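Local coordinates for protein beta-glucanase (Podospora anserina, PDB 4LE4) that probably hydrolyses the glycosidic bonds of beta-glucans, as a fungal glycoside hydrolase of family GH131, and binds cellotriose, at residues D6-D11 with A241-P246; I64-T69 with V209-R214; Y167-D170 with T175-F178. All coordinates share one frame; numbering follows the deposited sequence.

Contact 1 of 3, residues D6-D11 with A241-P246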
loop_
_atom_site.group_PDB
_atom_site.type_symbol
_atom_site.label_atom_id
_atom_site.label_comp_id
_atom_site.label_asym_id
_atom_site.label_seq_id
_atom_site.Cartn_x
_atom_site.Cartn_y
_atom_site.Cartn_z
ATOM N N ASP A 6 -11.592 -2.903 7.291
ATOM C CA ASP A 6 -10.819 -4.108 7.012
ATOM C C ASP A 6 -10.606 -4.300 5.507
ATOM O O ASP A 6 -11.561 -4.520 4.740
ATOM C CB ASP A 6 -11.562 -5.322 7.573
ATOM C CG ASP A 6 -10.660 -6.505 7.799
ATOM O OD1 ASP A 6 -9.698 -6.673 7.008
ATOM O OD2 ASP A 6 -10.928 -7.290 8.752
ATOM N N GLY A 7 -9.340 -4.254 5.085
ATOM C CA GLY A 7 -9.077 -4.421 3.677
ATOM C C GLY A 7 -8.291 -5.686 3.428
ATOM O O GLY A 7 -7.571 -5.767 2.443
ATOM N N ARG A 8 -8.465 -6.689 4.282
ATOM C CA ARG A 8 -7.714 -7.916 4.122
ATOM C C ARG A 8 -8.254 -8.949 3.143
ATOM O O ARG A 8 -7.650 -9.992 2.994
ATOM C CB ARG A 8 -7.472 -8.527 5.494
ATOM C CG ARG A 8 -6.481 -7.661 6.265
ATOM C CD ARG A 8 -6.287 -8.109 7.663
ATOM N NE ARG A 8 -7.489 -8.036 8.491
ATOM C CZ ARG A 8 -7.522 -8.438 9.756
ATOM N NH1 ARG A 8 -8.643 -8.341 10.465
ATOM N NH2 ARG A 8 -6.432 -8.955 10.314
ATOM N N PHE A 9 -9.380 -8.614 2.496
ATOM C CA PHE A 9 -10.071 -9.408 1.468
ATOM C C PHE A 9 -10.707 -10.692 2.030
ATOM O O PHE A 9 -11.147 -11.540 1.260
ATOM C CB PHE A 9 -9.091 -9.816 0.356
ATOM C CG PHE A 9 -8.303 -8.666 -0.256
ATOM C CD1 PHE A 9 -8.893 -7.803 -1.157
ATOM C CD2 PHE A 9 -6.956 -8.490 0.052
ATOM C CE1 PHE A 9 -8.153 -6.765 -1.760
ATOM C CE2 PHE A 9 -6.210 -7.453 -0.551
ATOM C CZ PHE A 9 -6.823 -6.601 -1.453
ATOM N N ASN A 10 -10.783 -10.805 3.352
ATOM C CA ASN A 10 -11.282 -12.031 3.976
ATOM C C ASN A 10 -12.672 -12.509 3.588
ATOM O O ASN A 10 -12.940 -13.711 3.684
ATOM C CB ASN A 10 -11.166 -11.953 5.501
ATOM C CG ASN A 10 -9.741 -12.066 5.978
ATOM O OD1 ASN A 10 -8.880 -12.662 5.312
ATOM N ND2 ASN A 10 -9.485 -11.533 7.155
ATOM N N ASP A 11 -13.535 -11.602 3.142
ATOM C CA ASP A 11 -14.872 -11.990 2.707
ATOM C C ASP A 11 -14.969 -12.137 1.184
ATOM O O ASP A 11 -16.058 -12.307 0.641
ATOM C CB ASP A 11 -15.914 -10.987 3.208
ATOM C CG ASP A 11 -16.243 -11.174 4.684
ATOM O OD1 ASP A 11 -15.655 -12.066 5.332
ATOM O OD2 ASP A 11 -17.106 -10.426 5.216
ATOM N N ALA A 241 0.040 -10.532 12.791
ATOM C CA ALA A 241 -1.110 -11.397 12.532
ATOM C C ALA A 241 -2.441 -10.660 12.741
ATOM O O ALA A 241 -3.496 -11.242 12.527
ATOM C CB ALA A 241 -1.061 -12.631 13.409
ATOM N N GLY A 242 -2.383 -9.404 13.189
ATOM C CA GLY A 242 -3.587 -8.604 13.352
ATOM C C GLY A 242 -4.387 -8.790 14.632
ATOM O O GLY A 242 -4.103 -9.689 15.411
ATOM N N PRO A 243 -5.408 -7.958 14.866
ATOM C CA PRO A 243 -6.230 -8.069 16.082
ATOM C C PRO A 243 -6.925 -9.429 16.177
ATOM O O PRO A 243 -7.237 -10.047 15.166
ATOM C CB PRO A 243 -7.250 -6.932 15.927
ATOM C CG PRO A 243 -6.554 -5.954 15.015
ATOM C CD PRO A 243 -5.888 -6.866 14.004
ATOM N N GLY A 244 -7.169 -9.896 17.392
ATOM C CA GLY A 244 -7.869 -11.167 17.546
ATOM C C GLY A 244 -7.185 -12.449 17.109
ATOM O O GLY A 244 -7.798 -13.527 17.150
ATOM N N GLN A 245 -5.933 -12.355 16.672
ATOM C CA GLN A 245 -5.182 -13.543 16.273
ATOM C C GLN A 245 -4.112 -13.783 17.314
ATOM O O GLN A 245 -3.717 -12.867 18.024
ATOM C CB GLN A 245 -4.494 -13.341 14.919
ATOM C CG GLN A 245 -5.376 -13.571 13.717
ATOM C CD GLN A 245 -5.913 -14.999 13.667
ATOM O OE1 GLN A 245 -5.145 -15.973 13.608
ATOM N NE2 GLN A 245 -7.227 -15.128 13.688
ATOM N N PRO A 246 -3.646 -15.026 17.439
ATOM C CA PRO A 246 -2.597 -15.280 18.430
ATOM C C PRO A 246 -1.333 -14.546 17.937
ATOM O O PRO A 246 -1.052 -14.518 16.736
ATOM C CB PRO A 246 -2.438 -16.797 18.375
ATOM C CG PRO A 246 -3.826 -17.273 17.972
ATOM C CD PRO A 246 -4.182 -16.282 16.890
HETATM O O HOH W 1 -6.300 -10.411 12.882
HETATM O O HOH W 2 -9.287 -9.113 13.252
#

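Contact 2 of 3, residues I64-T69 with V209-R214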
loop_
_atom_site.group_PDB
_atom_site.type_symbol
_atom_site.label_atom_id
_atom_site.label_comp_id
_atom_site.label_asym_id
_atom_site.label_seq_id
_atom_site.Cartn_x
_atom_site.Cartn_y
_atom_site.Cartn_z
ATOM N N ILE A 64 -0.658 -7.331 -7.001
ATOM C CA ILE A 64 -1.076 -6.161 -7.754
ATOM C C ILE A 64 -0.045 -6.011 -8.861
ATOM O O ILE A 64 1.159 -5.997 -8.621
ATOM C CB ILE A 64 -1.158 -4.906 -6.830
ATOM C CG1 ILE A 64 -2.392 -5.071 -5.929
ATOM C CG2 ILE A 64 -1.303 -3.635 -7.669
ATOM C CD1 ILE A 64 -2.644 -3.938 -4.945
ATOM N N THR A 65 -0.544 -5.937 -10.077
ATOM C CA THR A 65 0.301 -5.895 -11.266
ATOM C C THR A 65 0.186 -4.666 -12.158
ATOM O O THR A 65 -0.904 -4.179 -12.426
ATOM C CB THR A 65 -0.044 -7.126 -12.146
ATOM O OG1 THR A 65 0.276 -8.321 -11.412
ATOM C CG2 THR A 65 0.716 -7.099 -13.464
ATOM N N LEU A 66 1.325 -4.193 -12.634
ATOM C CA LEU A 66 1.337 -3.107 -13.590
ATOM C C LEU A 66 1.801 -3.807 -14.852
ATOM O O LEU A 66 2.837 -4.493 -14.835
ATOM C CB LEU A 66 2.381 -2.055 -13.253
ATOM C CG LEU A 66 2.164 -1.263 -11.968
ATOM C CD1 LEU A 66 3.334 -0.257 -11.749
ATOM C CD2 LEU A 66 0.845 -0.528 -12.116
ATOM N N ASP A 67 1.042 -3.665 -15.927
ATOM C CA ASP A 67 1.469 -4.268 -17.189
ATOM C C ASP A 67 1.412 -3.196 -18.260
ATOM O O ASP A 67 1.275 -2.035 -17.928
ATOM C CB ASP A 67 0.623 -5.501 -17.546
ATOM C CG ASP A 67 -0.835 -5.176 -17.919
ATOM O OD1 ASP A 67 -1.204 -3.996 -18.112
ATOM O OD2 ASP A 67 -1.623 -6.149 -18.042
ATOM N N ASN A 68 1.503 -3.564 -19.541
ATOM C CA ASN A 68 1.501 -2.544 -20.577
ATOM C C ASN A 68 0.222 -1.752 -20.725
ATOM O O ASN A 68 0.216 -0.698 -21.369
ATOM C CB ASN A 68 1.869 -3.137 -21.936
ATOM C CG ASN A 68 3.268 -3.704 -21.960
ATOM O OD1 ASN A 68 4.225 -3.070 -21.493
ATOM N ND2 ASN A 68 3.405 -4.908 -22.519
ATOM N N THR A 69 -0.861 -2.227 -20.113
ATOM C CA THR A 69 -2.153 -1.546 -20.229
ATOM C C THR A 69 -2.586 -0.802 -18.949
ATOM O O THR A 69 -3.689 -0.259 -18.890
ATOM C CB THR A 69 -3.257 -2.558 -20.518
ATOM O OG1 THR A 69 -3.449 -3.373 -19.353
ATOM C CG2 THR A 69 -2.833 -3.483 -21.680
ATOM N N VAL A 209 -0.083 0.877 -6.369
ATOM C CA VAL A 209 1.146 1.449 -6.893
ATOM C C VAL A 209 0.974 2.342 -8.102
ATOM O O VAL A 209 0.193 2.070 -9.003
ATOM C CB VAL A 209 2.130 0.310 -7.343
ATOM C CG1 VAL A 209 3.534 0.928 -7.696
ATOM C CG2 VAL A 209 2.256 -0.765 -6.274
ATOM N N LEU A 210 1.762 3.409 -8.112
ATOM C CA LEU A 210 1.798 4.359 -9.209
ATOM C C LEU A 210 3.273 4.368 -9.632
ATOM O O LEU A 210 4.153 4.424 -8.786
ATOM C CB LEU A 210 1.350 5.749 -8.719
ATOM C CG LEU A 210 1.257 6.936 -9.685
ATOM C CD1 LEU A 210 0.418 8.044 -9.094
ATOM C CD2 LEU A 210 2.657 7.447 -9.946
ATOM N N GLU A 211 3.549 4.267 -10.936
ATOM C CA GLU A 211 4.939 4.282 -11.397
ATOM C C GLU A 211 5.118 5.391 -12.434
ATOM O O GLU A 211 4.387 5.445 -13.421
ATOM C CB GLU A 211 5.325 2.941 -12.046
ATOM C CG GLU A 211 6.761 2.877 -12.628
ATOM C CD GLU A 211 7.088 1.525 -13.273
ATOM O OE1 GLU A 211 6.227 0.958 -13.966
ATOM O OE2 GLU A 211 8.202 1.016 -13.079
ATOM N N LEU A 212 6.083 6.275 -12.220
ATOM C CA LEU A 212 6.309 7.356 -13.183
ATOM C C LEU A 212 7.125 6.871 -14.370
ATOM O O LEU A 212 7.902 5.938 -14.248
ATOM C CB LEU A 212 7.081 8.505 -12.536
ATOM C CG LEU A 212 6.468 9.279 -11.362
ATOM C CD1 LEU A 212 6.313 8.374 -10.163
ATOM C CD2 LEU A 212 7.408 10.435 -10.987
ATOM N N PRO A 213 6.943 7.485 -15.544
ATOM C CA PRO A 213 7.736 7.061 -16.702
ATOM C C PRO A 213 9.125 7.686 -16.541
ATOM O O PRO A 213 9.315 8.587 -15.723
ATOM C CB PRO A 213 6.993 7.683 -17.877
ATOM C CG PRO A 213 6.533 9.001 -17.298
ATOM C CD PRO A 213 6.019 8.583 -15.900
ATOM N N ARG A 214 10.102 7.162 -17.267
ATOM C CA ARG A 214 11.445 7.733 -17.278
ATOM C C ARG A 214 11.966 7.456 -18.672
ATOM O O ARG A 214 11.896 6.333 -19.177
ATOM C CB ARG A 214 12.405 7.112 -16.267
ATOM C CG ARG A 214 13.821 7.758 -16.371
ATOM C CD ARG A 214 14.846 7.233 -15.347
ATOM N NE ARG A 214 14.524 7.641 -13.973
ATOM C CZ ARG A 214 14.775 8.844 -13.467
ATOM N NH1 ARG A 214 15.370 9.770 -14.220
ATOM N NH2 ARG A 214 14.395 9.138 -12.218
#

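Contact 3 of 3, residues Y167-D170 with T175-F178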
loop_
_atom_site.group_PDB
_atom_site.type_symbol
_atom_site.label_atom_id
_atom_site.label_comp_id
_atom_site.label_asym_id
_atom_site.label_seq_id
_atom_site.Cartn_x
_atom_site.Cartn_y
_atom_site.Cartn_z
ATOM N N TYR A 167 1.198 3.437 9.382
ATOM C CA TYR A 167 1.398 4.897 9.435
ATOM C C TYR A 167 0.599 5.311 10.684
ATOM O O TYR A 167 -0.566 4.976 10.770
ATOM C CB TYR A 167 0.717 5.620 8.283
ATOM C CG TYR A 167 1.177 5.280 6.901
ATOM C CD1 TYR A 167 2.508 4.993 6.641
ATOM C CD2 TYR A 167 0.277 5.327 5.829
ATOM C CE1 TYR A 167 2.946 4.765 5.330
ATOM C CE2 TYR A 167 0.696 5.099 4.515
ATOM C CZ TYR A 167 2.039 4.819 4.272
ATOM O OH TYR A 167 2.481 4.603 2.968
ATOM N N GLU A 168 1.231 5.994 11.630
ATOM C CA GLU A 168 0.550 6.484 12.841
ATOM C C GLU A 168 0.184 7.920 12.469
ATOM O O GLU A 168 1.035 8.814 12.465
ATOM C CB GLU A 168 1.522 6.478 14.027
ATOM C CG GLU A 168 0.939 7.199 15.261
ATOM C CD GLU A 168 1.781 7.088 16.519
ATOM O OE1 GLU A 168 2.944 6.647 16.456
ATOM O OE2 GLU A 168 1.262 7.466 17.595
ATOM N N ILE A 169 -1.076 8.150 12.123
ATOM C CA ILE A 169 -1.436 9.474 11.682
ATOM C C ILE A 169 -2.324 10.193 12.705
ATOM O O ILE A 169 -3.313 9.632 13.161
ATOM C CB ILE A 169 -2.190 9.394 10.333
ATOM C CG1 ILE A 169 -1.379 8.524 9.341
ATOM C CG2 ILE A 169 -2.425 10.819 9.770
ATOM C CD1 ILE A 169 -1.966 8.427 7.962
ATOM N N ASP A 170 -1.948 11.412 13.063
ATOM C CA ASP A 170 -2.785 12.212 13.956
ATOM C C ASP A 170 -3.304 13.315 13.057
ATOM O O ASP A 170 -2.591 14.291 12.801
ATOM C CB ASP A 170 -1.978 12.834 15.100
ATOM C CG ASP A 170 -2.884 13.491 16.152
ATOM O OD1 ASP A 170 -4.018 13.888 15.796
ATOM O OD2 ASP A 170 -2.460 13.605 17.323
ATOM N N THR A 175 0.416 15.220 12.098
ATOM C CA THR A 175 1.697 14.523 12.223
ATOM C C THR A 175 1.570 13.092 11.733
ATOM O O THR A 175 0.481 12.521 11.744
ATOM C CB THR A 175 2.217 14.439 13.692
ATOM O OG1 THR A 175 1.310 13.671 14.493
ATOM C CG2 THR A 175 2.374 15.835 14.286
ATOM N N VAL A 176 2.682 12.510 11.299
ATOM C CA VAL A 176 2.646 11.106 10.870
ATOM C C VAL A 176 3.910 10.419 11.357
ATOM O O VAL A 176 5.029 10.898 11.108
ATOM C CB VAL A 176 2.528 10.964 9.329
ATOM C CG1 VAL A 176 3.698 11.639 8.666
ATOM C CG2 VAL A 176 2.452 9.455 8.922
ATOM N N GLY A 177 3.713 9.299 12.048
ATOM C CA GLY A 177 4.801 8.493 12.589
ATOM C C GLY A 177 4.865 7.188 11.789
ATOM O O GLY A 177 3.895 6.818 11.129
ATOM N N PHE A 178 5.979 6.482 11.892
ATOM C CA PHE A 178 6.192 5.288 11.095
ATOM C C PHE A 178 6.538 4.068 11.933
ATOM O O PHE A 178 7.530 4.073 12.658
ATOM C CB PHE A 178 7.320 5.598 10.098
ATOM C CG PHE A 178 7.673 4.449 9.178
ATOM C CD1 PHE A 178 6.816 4.077 8.150
ATOM C CD2 PHE A 178 8.899 3.820 9.304
ATOM C CE1 PHE A 178 7.194 3.089 7.242
ATOM C CE2 PHE A 178 9.296 2.836 8.414
ATOM C CZ PHE A 178 8.435 2.477 7.381
HETATM O O HOH W 3 1.267 11.021 14.476
#

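Contact 1 of 3, residues D6-D11 with A241-P246
Arg8 reaches from the 6-11 loop toward Ala241, Gly242 and Pro243, and most of the link is made through water. Its CB and CG lie 3.3 and 3.5 Å from Asp6 OD1, and CD follows. That oxygen also accepts from the backbone N of Arg8, which makes an Asx turn. The chain then bends at chi3 (-63°), which brings NE and NH1 round to the Asp6 carboxylate. NE binds Asp6 OD1 at 3.0 Å and NH1 binds Asp6 OD2 at 3.0 Å, a side-on salt bridge in the guanidinium plane. Residues 6-11 follow strand 2-6 and residues 241-246 follow strand 222-233, its antiparallel neighbour, so the contact joins the two loops that leave one sheet of the beta sandwich. Tyr230 of the latter strand adds a cation-pi contact to Arg8. Beyond the salt bridge, NH1 donates to a water at 3.0 Å that in turn donates to Pro243 O. NH2 donates to a second water, which sits 2.9 Å from Ala241 O. A leucine here would probably leave the Asp6 carboxylate without its charge partner and both waters without their donor. NH2 itself stops 4.2 Å from Gly242 CA, where a CB would collide with it.

Contact 2 of 3, residues I64-T69 with V209-R214
Leu66 and Glu211 meet through the CD1 methyl of the leucine. CD1 lies 3.8 Å from Glu211 CB and also 3.8 Å from Glu211 OE1, so one methyl touches both the root and the end of the glutamate. The two side chains cross obliquely. Glu211 is extended, with CG anti to the backbone N (chi1 177°), and this carries its carboxylate past the leucine. The same CD1 packs against Val209 CG1 at 4.2 Å. The other branch, CD2, faces Val209 O at 4.1 Å.

Strand 61-66 belongs to one sheet and strand 209-211 to the other. The contact is therefore face-to-face packing inside the beta sandwich of the concanavalin clan, and the two strands are not backbone partners. Each is held within its own sheet: Leu66 pairs through its backbone with Glu222, and Val209 with Thr80.

The next shell is part apolar and part charged. Phe224 touches both Leu66 and Val209, and Thr80 touches Leu66. Arg78 forms a salt bridge from NH1 to Glu211 OE1 and donates from NH2 to Asp67 O, so one guanidinium links the Glu211 side chain to the backbone just past Leu66. Arg113 adds a long, weak ion pair to Glu211 OE2 and a hydrogen bond to Leu212 O.

Just past Leu66 the chain turns. Asp67 OD1 accepts from Thr69 N at 2.7 Å, from above the carboxylate plane, and this is an Asx turn. The same oxygen takes a bond from Thr69 OG1 at 2.6 Å on its syn lone pair. Two donors on one oxygen probably restrict the carboxylate's rotation. Thr69 OG1 is in turn hydrogen-bonded to Tyr43 OH and Ser38 OG.

Contact 3 of 3, residues Y167-D170 with T175-F178
Glu168 and Gly177 form a hydrogen-bonded pair in an antiparallel beta hairpin, strands 163-170 and 175-182. Four backbone bonds hold this end of it. Glu168 N to Gly177 O and Gly177 N to Glu168 O are both 2.8 Å and nearly straight. Asp170 N to Thr175 O is 3.0 Å, and Thr175 N to Asp170 O closes the ladder next to the turn. One CA-H...O contact is short, with Val176 CA 3.2 Å from Glu168 O.

The apolar contacts lie on the face of Tyr167, Ile169, Val176 and Phe178, which looks toward the other sheet of the sandwich. The Ile169 and Val176 side chains lie side by side, pointing one way, with Ile169 CG1 4.0 Å from Val176 CG2. Tyr167 CB also touches Val176 CG2, and Trp145 of the facing sheet packs on Tyr167, Val176 and Phe178.

The polar contacts are on the opposite face. Glu168 OE1 is hydrogen-bonded to Trp179 NE1 and salt-bridged to Arg189, and a CB on Gly177 would press on that oxygen. Thr175 has OG1 between its backbone N and carbonyl carbon (chi1 63°). This sets OG1 3.4 Å from Asp170 CB and 2.7 Å from a water, which donates to Glu168 O.

The three contacts sample separate regions of one beta sandwich. Contacts 1 and 2 have centres 28 Å apart and contacts 2 and 3 have centres 27 Å apart; each pair lies on opposite sides of the chain's centre. Contacts 1 and 3 are 21 Å apart between centres. None touches another; the nearest atoms of contacts 1 and 2 are about 6 Å apart. Strand 222-233 relates them: it pairs with strand 2-6 beside contact 1, with strand 61-66 of contact 2, and with strand 94-102, which borders the hairpin of contact 3. Only contact 2 bridges the two sheets. The contacts themselves do not place the cellotriose or the catalytic residues.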